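PDB 6V3T: dopamine N-acetyltransferase-like Protein from Tribolium castaneum, which probably transfers acyl groups from coenzyme A thioesters, acetyl-CoA among them, to the amine of arylalkylamines such as serotonin. Local coordinates for residues Asp24-Gly32 / Ile195-Asp203; Leu102-Leu112 / Asp203-Val211. One frame throughout, in Å; residues are numbered along the deposited sequence.

Interaction 1: Asp24-Gly32 / Ile195-Asp203; sequences DEPLNASVG and IYDTKSPHD. With ACO (acetyl coenzyme *a), chain G.
Tyr196 and Thr198, on the long loop that leads into strand 204-211, lie against Leu27, Ser30 and Val31 of the short helix 26-31, beside the acetyl-CoA cleft of this GNAT-fold acetyltransferase. No conventional hydrogen bond joins the two segments; they meet by side-chain packing and a CA-H...O contact from Ser30 to Asp197 O. Along the loop, Ile195 comes first: its carbonyl O passes near Val31 CG1, while its CG2 sits 3.8 Å above the plane of the neighbouring Tyr196 ring, over the ring centre. Tyr196 follows. Its chi1 of -46° sets CG anti to the carbonyl carbon, which brings the ring alongside Leu27 and Val31, all pointing the same way. Leu27 CD1 reaches Tyr196 CD1 at 3.6 Å, and Val31 CG1 approaches the same ring carbon at 4.0 Å. Ser30 OG lies at the edge of the ring, in its plane. The phenol OH is hydrogen-bonded to Arg98 O on helix 94-108. Asp197, centre of an inverse gamma turn, contributes its backbone, with its O 3.2 Å from Ser30 CB. Next, the methyl CG2 of Thr198 meets Ser30 CB at 3.7 Å. Farther on, the His202 ring stacks edge-to-face with Phe166, an acetyl-CoA-binding residue; its approach to Pro26 is too close in the model for the detail to be trusted.

The start of the helix also borders the acetyl-CoA. Glu25, at the N-cap, takes the backbone N-H of Asn28 on OE1 in a nearly straight bond (168°), and OE2 is hydrogen-bonded to Thr163, so both carboxylate oxygens are held and the group is fixed facing the thioester. Glu25 OE1 stands 3.1 Å from the acetyl methyl carbon CH3 of acetyl-CoA.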
loop_
_atom_site.group_PDB
_atom_site.type_symbol
_atom_site.label_atom_id
_atom_site.label_comp_id
_atom_site.label_asym_id
_atom_site.label_seq_id
_atom_site.Cartn_x
_atom_site.Cartn_y
_atom_site.Cartn_z
ATOM N N ASP A 24 -2.070 -1.058 12.437
ATOM C CA ASP A 24 -3.448 -0.504 12.587
ATOM C C ASP A 24 -3.999 -0.096 11.214
ATOM O O ASP A 24 -4.964 0.679 11.165
ATOM C CB ASP A 24 -3.528 0.635 13.618
ATOM C CG ASP A 24 -2.307 1.535 13.694
ATOM O OD1 ASP A 24 -1.507 1.510 12.736
ATOM O OD2 ASP A 24 -2.163 2.250 14.719
ATOM N N GLU A 25 -3.452 -0.650 10.138
ATOM C CA GLU A 25 -4.010 -0.498 8.780
ATOM C C GLU A 25 -5.383 -1.162 8.786
ATOM O O GLU A 25 -5.539 -2.233 9.343
ATOM C CB GLU A 25 -3.027 -1.093 7.776
ATOM C CG GLU A 25 -3.382 -0.819 6.335
ATOM C CD GLU A 25 -4.253 -1.880 5.697
ATOM O OE1 GLU A 25 -4.296 -2.992 6.242
ATOM O OE2 GLU A 25 -4.886 -1.588 4.671
ATOM N N PRO A 26 -6.418 -0.526 8.210
ATOM C CA PRO A 26 -7.781 -1.065 8.216
ATOM C C PRO A 26 -7.952 -2.551 7.878
ATOM O O PRO A 26 -8.485 -3.258 8.687
ATOM C CB PRO A 26 -8.475 -0.240 7.126
ATOM C CG PRO A 26 -7.775 1.093 7.198
ATOM C CD PRO A 26 -6.334 0.774 7.530
ATOM N N LEU A 27 -7.544 -2.972 6.686
ATOM C CA LEU A 27 -7.702 -4.373 6.231
ATOM C C LEU A 27 -7.033 -5.317 7.231
ATOM O O LEU A 27 -7.728 -6.167 7.772
ATOM C CB LEU A 27 -7.073 -4.529 4.851
ATOM C CG LEU A 27 -7.244 -5.911 4.235
ATOM C CD1 LEU A 27 -8.695 -6.349 4.322
ATOM C CD2 LEU A 27 -6.760 -5.915 2.793
ATOM N N ASN A 28 -5.732 -5.133 7.449
ATOM C CA ASN A 28 -4.893 -5.874 8.426
ATOM C C ASN A 28 -5.688 -6.076 9.710
ATOM O O ASN A 28 -5.813 -7.222 10.148
ATOM C CB ASN A 28 -3.606 -5.108 8.731
ATOM C CG ASN A 28 -2.797 -5.738 9.838
ATOM O OD1 ASN A 28 -3.302 -5.959 10.927
ATOM N ND2 ASN A 28 -1.536 -6.018 9.572
ATOM N N ALA A 29 -6.189 -4.979 10.278
ATOM C CA ALA A 29 -6.955 -4.943 11.544
ATOM C C ALA A 29 -8.093 -5.963 11.498
ATOM O O ALA A 29 -8.224 -6.727 12.469
ATOM C CB ALA A 29 -7.491 -3.560 11.794
ATOM N N SER A 30 -8.866 -5.984 10.408
ATOM C CA SER A 30 -10.143 -6.741 10.313
ATOM C C SER A 30 -9.882 -8.253 10.266
ATOM O O SER A 30 -10.864 -9.002 10.446
ATOM C CB SER A 30 -10.974 -6.297 9.143
ATOM O OG SER A 30 -10.437 -6.767 7.919
ATOM N N VAL A 31 -8.634 -8.677 10.002
ATOM C CA VAL A 31 -8.201 -10.110 10.031
ATOM C C VAL A 31 -7.131 -10.306 11.115
ATOM O O VAL A 31 -7.007 -11.444 11.599
ATOM C CB VAL A 31 -7.687 -10.602 8.660
ATOM C CG1 VAL A 31 -8.589 -10.179 7.512
ATOM C CG2 VAL A 31 -6.255 -10.173 8.383
ATOM N N GLY A 32 -6.362 -9.260 11.442
ATOM C CA GLY A 32 -5.322 -9.267 12.489
ATOM C C GLY A 32 -4.173 -10.187 12.128
ATOM O O GLY A 32 -4.152 -11.311 12.639
ATOM N N ILE A 195 -15.948 -11.668 6.888
ATOM C CA ILE A 195 -14.506 -12.076 6.871
ATOM C C ILE A 195 -13.634 -10.851 7.151
ATOM O O ILE A 195 -12.608 -10.986 7.850
ATOM C CB ILE A 195 -14.144 -12.717 5.518
ATOM C CG1 ILE A 195 -14.768 -14.107 5.389
ATOM C CG2 ILE A 195 -12.636 -12.756 5.304
ATOM C CD1 ILE A 195 -14.898 -14.590 3.973
ATOM N N TYR A 196 -14.009 -9.720 6.555
ATOM C CA TYR A 196 -13.426 -8.383 6.815
ATOM C C TYR A 196 -14.411 -7.597 7.671
ATOM O O TYR A 196 -15.197 -6.789 7.124
ATOM C CB TYR A 196 -13.116 -7.681 5.497
ATOM C CG TYR A 196 -12.425 -8.572 4.502
ATOM C CD1 TYR A 196 -11.113 -8.979 4.695
ATOM C CD2 TYR A 196 -13.094 -9.032 3.381
ATOM C CE1 TYR A 196 -10.473 -9.803 3.784
ATOM C CE2 TYR A 196 -12.469 -9.861 2.463
ATOM C CZ TYR A 196 -11.155 -10.243 2.664
ATOM O OH TYR A 196 -10.545 -11.057 1.759
ATOM N N ASP A 197 -14.394 -7.882 8.972
ATOM C CA ASP A 197 -15.093 -7.073 9.998
ATOM C C ASP A 197 -14.256 -5.806 10.200
ATOM O O ASP A 197 -13.427 -5.779 11.135
ATOM C CB ASP A 197 -15.324 -7.886 11.277
ATOM C CG ASP A 197 -16.468 -7.369 12.134
ATOM O OD1 ASP A 197 -17.570 -7.199 11.582
ATOM O OD2 ASP A 197 -16.244 -7.137 13.346
ATOM N N THR A 198 -14.413 -4.829 9.301
ATOM C CA THR A 198 -13.699 -3.525 9.327
ATOM C C THR A 198 -14.477 -2.556 10.220
ATOM O O THR A 198 -15.720 -2.538 10.118
ATOM C CB THR A 198 -13.525 -2.947 7.917
ATOM O OG1 THR A 198 -14.807 -2.952 7.289
ATOM C CG2 THR A 198 -12.529 -3.714 7.077
ATOM N N LYS A 199 -13.776 -1.801 11.069
ATOM C CA LYS A 199 -14.390 -0.732 11.901
ATOM C C LYS A 199 -14.486 0.532 11.045
ATOM O O LYS A 199 -13.508 0.847 10.341
ATOM C CB LYS A 199 -13.607 -0.530 13.204
ATOM C CG LYS A 199 -13.953 -1.524 14.309
ATOM C CD LYS A 199 -12.963 -1.538 15.459
ATOM C CE LYS A 199 -12.878 -2.879 16.160
ATOM N NZ LYS A 199 -11.689 -2.949 17.042
ATOM N N SER A 200 -15.648 1.189 11.064
ATOM C CA SER A 200 -15.914 2.458 10.337
ATOM C C SER A 200 -14.829 3.464 10.705
ATOM O O SER A 200 -14.281 3.402 11.807
ATOM C CB SER A 200 -17.301 2.991 10.625
ATOM O OG SER A 200 -18.157 2.832 9.495
ATOM N N PRO A 201 -14.482 4.428 9.814
ATOM C CA PRO A 201 -15.243 4.719 8.594
ATOM C C PRO A 201 -14.783 4.010 7.311
ATOM O O PRO A 201 -15.178 4.443 6.239
ATOM C CB PRO A 201 -15.015 6.234 8.442
ATOM C CG PRO A 201 -13.637 6.488 9.031
ATOM C CD PRO A 201 -13.334 5.328 9.961
ATOM N N HIS A 202 -13.990 2.941 7.441
ATOM C CA HIS A 202 -13.356 2.210 6.311
ATOM C C HIS A 202 -14.275 1.085 5.833
ATOM O O HIS A 202 -13.949 -0.089 6.078
ATOM C CB HIS A 202 -11.986 1.719 6.752
ATOM C CG HIS A 202 -11.138 2.828 7.265
ATOM N ND1 HIS A 202 -10.001 2.618 7.969
ATOM C CD2 HIS A 202 -11.268 4.164 7.194
ATOM C CE1 HIS A 202 -9.446 3.773 8.297
ATOM N NE2 HIS A 202 -10.205 4.740 7.842
ATOM N N ASP A 203 -15.380 1.446 5.180
ATOM C CA ASP A 203 -16.484 0.514 4.822
ATOM C C ASP A 203 -16.216 -0.120 3.452
ATOM O O ASP A 203 -17.012 -1.006 3.065
ATOM C CB ASP A 203 -17.848 1.216 4.793
ATOM C CG ASP A 203 -18.242 1.937 6.073
ATOM O OD1 ASP A 203 -17.747 1.538 7.153
ATOM O OD2 ASP A 203 -19.048 2.900 5.977
HETATM N N1A ACO G . -10.237 11.326 10.413
HETATM C C2A ACO G . -10.761 11.832 9.288
HETATM N N3A ACO G . -10.011 12.203 8.237
HETATM C C4A ACO G . -8.675 12.082 8.265
HETATM C C5A ACO G . -8.048 11.546 9.457
HETATM C C6A ACO G . -8.922 11.167 10.559
HETATM N N6A ACO G . -8.398 10.669 11.683
HETATM N N7A ACO G . -6.736 11.531 9.235
HETATM C C8A ACO G . -6.532 12.027 7.997
HETATM N N9A ACO G . -7.693 12.365 7.439
HETATM C C1B ACO G . -7.820 12.897 6.090
HETATM C C2B ACO G . -7.574 14.376 5.992
HETATM O O2B ACO G . -8.779 15.105 6.100
HETATM C C3B ACO G . -6.986 14.466 4.607
HETATM O O3B ACO G . -8.026 14.447 3.659
HETATM P P3B ACO G . -8.436 15.823 2.964
HETATM O O7A ACO G . -9.912 15.663 2.662
HETATM O O8A ACO G . -8.139 16.788 4.100
HETATM O O9A ACO G . -7.514 15.809 1.748
HETATM C C4B ACO G . -6.228 13.186 4.405
HETATM O O4B ACO G . -6.767 12.294 5.345
HETATM C C5B ACO G . -4.760 13.335 4.642
HETATM O O5B ACO G . -4.441 13.294 6.016
HETATM P P1A ACO G . -2.893 13.173 6.340
HETATM O O1A ACO G . -2.119 13.807 5.210
HETATM O O2A ACO G . -2.563 13.558 7.744
HETATM O O3A ACO G . -2.760 11.579 6.319
HETATM P P2A ACO G . -2.044 10.854 7.557
HETATM O O4A ACO G . -0.717 11.563 7.765
HETATM O O5A ACO G . -3.005 10.826 8.718
HETATM O O6A ACO G . -2.011 9.328 6.931
HETATM C CBP ACO G . -2.530 6.890 7.384
HETATM C CCP ACO G . -1.696 8.141 7.702
HETATM C CDP ACO G . -2.970 6.958 5.931
HETATM C CEP ACO G . -3.709 6.929 8.336
HETATM C CAP ACO G . -1.766 5.542 7.651
HETATM O OAP ACO G . -1.664 5.341 9.067
HETATM C C9P ACO G . -2.346 4.209 7.051
HETATM O O9P ACO G . -3.068 3.472 7.725
HETATM N N8P ACO G . -2.017 3.864 5.765
HETATM C C7P ACO G . -2.530 2.694 5.046
HETATM C C6P ACO G . -3.097 2.981 3.639
HETATM C C5P ACO G . -2.654 2.016 2.553
HETATM O O5P ACO G . -2.016 2.396 1.596
HETATM N N4P ACO G . -3.030 0.744 2.677
HETATM C C3P ACO G . -2.835 -0.281 1.629
HETATM C C2P ACO G . -1.999 -1.525 1.994
HETATM S S1P ACO G . -2.963 -3.003 2.236
HETATM C C ACO G . -2.036 -3.941 3.299
HETATM O O ACO G . -0.816 -3.951 3.226
HETATM C CH3 ACO G . -2.685 -4.797 4.348
#

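Interaction 2: Leu102-Leu112 / Asp203-Val211; sequences LLNNVNKSIDL and DYYKVMTKV
Tyr205 and Val207 of strand 204-211 pack against Leu103, Val106 and Asn107 of helix 94-108, a helix laid on one face of the mixed central sheet of the GNAT fold. The axes of helix 102-108 and the strand approach to 10.1 Å at 48°, and alternate strand residues, Tyr205, Val207 and Thr209, face the helix and the turn after it.

Apolar contacts make up most of the interface. A chi1 of 151°, with CG roughly anti to the backbone N, extends the Tyr205 ring toward the helix, where Leu103 CD2 reaches Tyr205 CZ at 3.5 Å. Both methyls of Val106 lie near CE2 of the same ring, and Leu102 touches it more distantly. Val106 CG1 also meets Val207 CG2 at 3.9 Å, the two side chains side by side and oppositely directed. Past the end of helix 94-108, Ile110 CD1 and Leu112 CD1 both approach Val207 CG1, and Leu112 CD1 also lies 4.0 Å from the hydroxyl oxygen Thr209 OG1. Replacing Tyr205 by an alanine would probably open a gap beside Leu103 and Val106, leaving Leu103 CD2 without its ring contact.

The polar contacts centre on Asn107. The Asn107 and Tyr205 side chains cross at about a right angle, with amide and ring planes 39° apart, but ND2 and Tyr205 OH are not hydrogen-bonded. ND2 instead binds Asp161, on the neighbouring strand 157-162, and turns back on its own helix: Asn107 ND2 donates to Leu103 O at 3.1 Å, from above the carbonyl plane, and that oxygen also accepts from Asn107 N.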
loop_
_atom_site.group_PDB
_atom_site.type_symbol
_atom_site.label_atom_id
_atom_site.label_comp_id
_atom_site.label_asym_id
_atom_site.label_seq_id
_atom_site.Cartn_x
_atom_site.Cartn_y
_atom_site.Cartn_z
ATOM N N LEU A 102 -7.890 -11.034 -1.707
ATOM C CA LEU A 102 -8.750 -9.865 -2.034
ATOM C C LEU A 102 -7.970 -8.899 -2.927
ATOM O O LEU A 102 -8.466 -8.569 -4.025
ATOM C CB LEU A 102 -9.177 -9.170 -0.738
ATOM C CG LEU A 102 -9.937 -7.857 -0.917
ATOM C CD1 LEU A 102 -11.289 -8.103 -1.570
ATOM C CD2 LEU A 102 -10.105 -7.136 0.414
ATOM N N LEU A 103 -6.800 -8.456 -2.469
ATOM C CA LEU A 103 -5.974 -7.472 -3.209
ATOM C C LEU A 103 -5.686 -8.001 -4.623
ATOM O O LEU A 103 -6.026 -7.309 -5.604
ATOM C CB LEU A 103 -4.694 -7.204 -2.420
ATOM C CG LEU A 103 -4.901 -6.466 -1.099
ATOM C CD1 LEU A 103 -3.577 -6.107 -0.461
ATOM C CD2 LEU A 103 -5.723 -5.204 -1.292
ATOM N N ASN A 104 -5.110 -9.196 -4.733
ATOM C CA ASN A 104 -4.605 -9.715 -6.026
ATOM C C ASN A 104 -5.803 -10.064 -6.927
ATOM O O ASN A 104 -5.762 -9.693 -8.110
ATOM C CB ASN A 104 -3.582 -10.824 -5.787
ATOM C CG ASN A 104 -2.300 -10.297 -5.169
ATOM O OD1 ASN A 104 -1.465 -9.709 -5.847
ATOM N ND2 ASN A 104 -2.121 -10.496 -3.879
ATOM N N ASN A 105 -6.856 -10.692 -6.393
ATOM C CA ASN A 105 -8.089 -10.988 -7.172
ATOM C C ASN A 105 -8.637 -9.682 -7.755
ATOM O O ASN A 105 -8.778 -9.599 -8.988
ATOM C CB ASN A 105 -9.171 -11.684 -6.346
ATOM C CG ASN A 105 -8.915 -13.164 -6.175
ATOM O OD1 ASN A 105 -7.917 -13.687 -6.669
ATOM N ND2 ASN A 105 -9.811 -13.842 -5.476
ATOM N N VAL A 106 -8.919 -8.698 -6.898
ATOM C CA VAL A 106 -9.498 -7.386 -7.311
ATOM C C VAL A 106 -8.623 -6.806 -8.426
ATOM O O VAL A 106 -9.171 -6.441 -9.494
ATOM C CB VAL A 106 -9.616 -6.401 -6.134
ATOM C CG1 VAL A 106 -9.977 -4.997 -6.613
ATOM C CG2 VAL A 106 -10.619 -6.879 -5.094
ATOM N N ASN A 107 -7.315 -6.715 -8.179
ATOM C CA ASN A 107 -6.352 -6.145 -9.153
ATOM C C ASN A 107 -6.464 -6.935 -10.454
ATOM O O ASN A 107 -6.741 -6.320 -11.502
ATOM C CB ASN A 107 -4.932 -6.129 -8.598
ATOM C CG ASN A 107 -4.586 -4.792 -7.983
ATOM O OD1 ASN A 107 -4.089 -3.907 -8.673
ATOM N ND2 ASN A 107 -4.866 -4.631 -6.698
ATOM N N LYS A 108 -6.307 -8.257 -10.369
ATOM C CA LYS A 108 -6.370 -9.174 -11.537
ATOM C C LYS A 108 -7.686 -8.944 -12.292
ATOM O O LYS A 108 -7.639 -8.828 -13.516
ATOM C CB LYS A 108 -6.174 -10.616 -11.069
ATOM C CG LYS A 108 -5.970 -11.627 -12.180
ATOM C CD LYS A 108 -7.238 -12.337 -12.489
ATOM C CE LYS A 108 -7.412 -12.706 -13.935
ATOM N NZ LYS A 108 -6.584 -13.874 -14.291
ATOM N N SER A 109 -8.798 -8.783 -11.574
ATOM C CA SER A 109 -10.167 -8.677 -12.139
ATOM C C SER A 109 -10.358 -7.377 -12.924
ATOM O O SER A 109 -11.419 -7.253 -13.532
ATOM C CB SER A 109 -11.213 -8.808 -11.064
ATOM O OG SER A 109 -11.335 -7.610 -10.317
ATOM N N ILE A 110 -9.411 -6.433 -12.885
ATOM C CA ILE A 110 -9.372 -5.258 -13.818
ATOM C C ILE A 110 -7.972 -5.176 -14.417
ATOM O O ILE A 110 -7.067 -4.684 -13.742
ATOM C CB ILE A 110 -9.767 -3.922 -13.154
ATOM C CG1 ILE A 110 -9.729 -3.976 -11.622
ATOM C CG2 ILE A 110 -11.118 -3.449 -13.666
ATOM C CD1 ILE A 110 -8.482 -3.372 -11.017
ATOM N N ASP A 111 -7.794 -5.689 -15.626
ATOM C CA ASP A 111 -6.506 -5.641 -16.359
ATOM C C ASP A 111 -6.228 -4.160 -16.628
ATOM O O ASP A 111 -6.758 -3.637 -17.633
ATOM C CB ASP A 111 -6.581 -6.519 -17.617
ATOM C CG ASP A 111 -5.247 -6.867 -18.253
ATOM O OD1 ASP A 111 -4.207 -6.426 -17.739
ATOM O OD2 ASP A 111 -5.269 -7.572 -19.267
ATOM N N LEU A 112 -5.512 -3.489 -15.718
ATOM C CA LEU A 112 -5.162 -2.052 -15.878
ATOM C C LEU A 112 -4.123 -1.949 -16.992
ATOM O O LEU A 112 -4.228 -0.998 -17.802
ATOM C CB LEU A 112 -4.647 -1.457 -14.560
ATOM C CG LEU A 112 -5.708 -1.162 -13.491
ATOM C CD1 LEU A 112 -5.089 -0.513 -12.253
ATOM C CD2 LEU A 112 -6.829 -0.287 -14.041
ATOM N N ASP A 203 -15.380 1.446 5.180
ATOM C CA ASP A 203 -16.484 0.514 4.822
ATOM C C ASP A 203 -16.216 -0.120 3.452
ATOM O O ASP A 203 -17.012 -1.006 3.065
ATOM C CB ASP A 203 -17.848 1.216 4.793
ATOM C CG ASP A 203 -18.242 1.937 6.073
ATOM O OD1 ASP A 203 -17.747 1.538 7.153
ATOM O OD2 ASP A 203 -19.048 2.900 5.977
ATOM N N TYR A 204 -15.175 0.326 2.729
ATOM C CA TYR A 204 -14.859 -0.173 1.363
ATOM C C TYR A 204 -13.420 0.153 0.947
ATOM O O TYR A 204 -12.808 1.103 1.473
ATOM C CB TYR A 204 -15.870 0.382 0.361
ATOM C CG TYR A 204 -16.083 1.869 0.443
ATOM C CD1 TYR A 204 -16.797 2.454 1.460
ATOM C CD2 TYR A 204 -15.573 2.710 -0.508
ATOM C CE1 TYR A 204 -16.982 3.823 1.541
ATOM C CE2 TYR A 204 -15.770 4.081 -0.460
ATOM C CZ TYR A 204 -16.473 4.647 0.572
ATOM O OH TYR A 204 -16.648 5.996 0.621
ATOM N N TYR A 205 -12.918 -0.651 0.003
ATOM C CA TYR A 205 -11.549 -0.603 -0.579
ATOM C C TYR A 205 -11.673 -0.160 -2.037
ATOM O O TYR A 205 -12.502 -0.730 -2.796
ATOM C CB TYR A 205 -10.864 -1.965 -0.418
ATOM C CG TYR A 205 -9.825 -2.366 -1.442
ATOM C CD1 TYR A 205 -8.692 -1.601 -1.680
ATOM C CD2 TYR A 205 -9.927 -3.575 -2.110
ATOM C CE1 TYR A 205 -7.719 -2.003 -2.589
ATOM C CE2 TYR A 205 -8.966 -3.994 -3.016
ATOM C CZ TYR A 205 -7.857 -3.205 -3.261
ATOM O OH TYR A 205 -6.920 -3.628 -4.165
ATOM N N LYS A 206 -10.915 0.874 -2.396
ATOM C CA LYS A 206 -10.864 1.405 -3.770
ATOM C C LYS A 206 -9.475 1.161 -4.323
ATOM O O LYS A 206 -8.501 1.486 -3.614
ATOM C CB LYS A 206 -11.120 2.906 -3.796
ATOM C CG LYS A 206 -12.574 3.323 -3.724
ATOM C CD LYS A 206 -12.689 4.800 -3.482
ATOM C CE LYS A 206 -14.067 5.355 -3.721
ATOM N NZ LYS A 206 -14.022 6.829 -3.664
ATOM N N VAL A 207 -9.405 0.604 -5.529
ATOM C CA VAL A 207 -8.229 0.746 -6.428
ATOM C C VAL A 207 -8.395 2.086 -7.149
ATOM O O VAL A 207 -9.480 2.336 -7.692
ATOM C CB VAL A 207 -8.085 -0.449 -7.386
ATOM C CG1 VAL A 207 -7.002 -0.218 -8.428
ATOM C CG2 VAL A 207 -7.794 -1.724 -6.616
ATOM N N MET A 208 -7.368 2.930 -7.077
ATOM C CA MET A 208 -7.396 4.327 -7.568
ATOM C C MET A 208 -6.147 4.564 -8.408
ATOM O O MET A 208 -5.132 3.902 -8.180
ATOM C CB MET A 208 -7.456 5.324 -6.407
ATOM C CG MET A 208 -8.611 5.050 -5.460
ATOM S SD MET A 208 -8.852 6.295 -4.169
ATOM C CE MET A 208 -9.722 7.559 -5.104
ATOM N N THR A 209 -6.245 5.498 -9.339
ATOM C CA THR A 209 -5.384 5.582 -10.533
ATOM C C THR A 209 -5.311 7.032 -11.006
ATOM O O THR A 209 -6.351 7.719 -10.969
ATOM C CB THR A 209 -5.943 4.647 -11.607
ATOM O OG1 THR A 209 -5.171 3.454 -11.491
ATOM C CG2 THR A 209 -5.884 5.218 -13.009
ATOM N N LYS A 210 -4.132 7.455 -11.458
ATOM C CA LYS A 210 -3.966 8.704 -12.228
ATOM C C LYS A 210 -2.988 8.452 -13.364
ATOM O O LYS A 210 -2.039 7.668 -13.158
ATOM C CB LYS A 210 -3.467 9.833 -11.332
ATOM C CG LYS A 210 -3.847 11.218 -11.831
ATOM C CD LYS A 210 -3.169 12.325 -11.078
ATOM C CE LYS A 210 -3.420 13.688 -11.682
ATOM N NZ LYS A 210 -2.215 14.542 -11.553
ATOM N N VAL A 211 -3.225 9.110 -14.499
ATOM C CA VAL A 211 -2.374 9.061 -15.722
ATOM C C VAL A 211 -1.445 10.281 -15.679
ATOM O O VAL A 211 -1.941 11.371 -15.345
ATOM C CB VAL A 211 -3.255 9.040 -16.987
ATOM C CG1 VAL A 211 -2.455 8.695 -18.231
ATOM C CG2 VAL A 211 -4.448 8.100 -16.838
#

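In the fold
From the N terminus, the chain passes helix 26-31, the first side of interaction 1, and reaches helix 94-108, the first side of interaction 2. After strands 120-129, 157-162 and 177-183 and helices 138-152 and 165-174, it returns through the loop 195-203 to close interaction 1 over 162 intervening residues, then runs straight into strand 204-211 to close interaction 2 over 90. The two closures cross rather than nest, and they share Asp203. Their centres are about 17 Å apart, yet they touch: Leu27 packs on Leu102 and Leu103. Together they join helix 26-31, helix 94-108 and the last strand of the chain, next to the edge strand 177-183, beside the acetyl-CoA cleft.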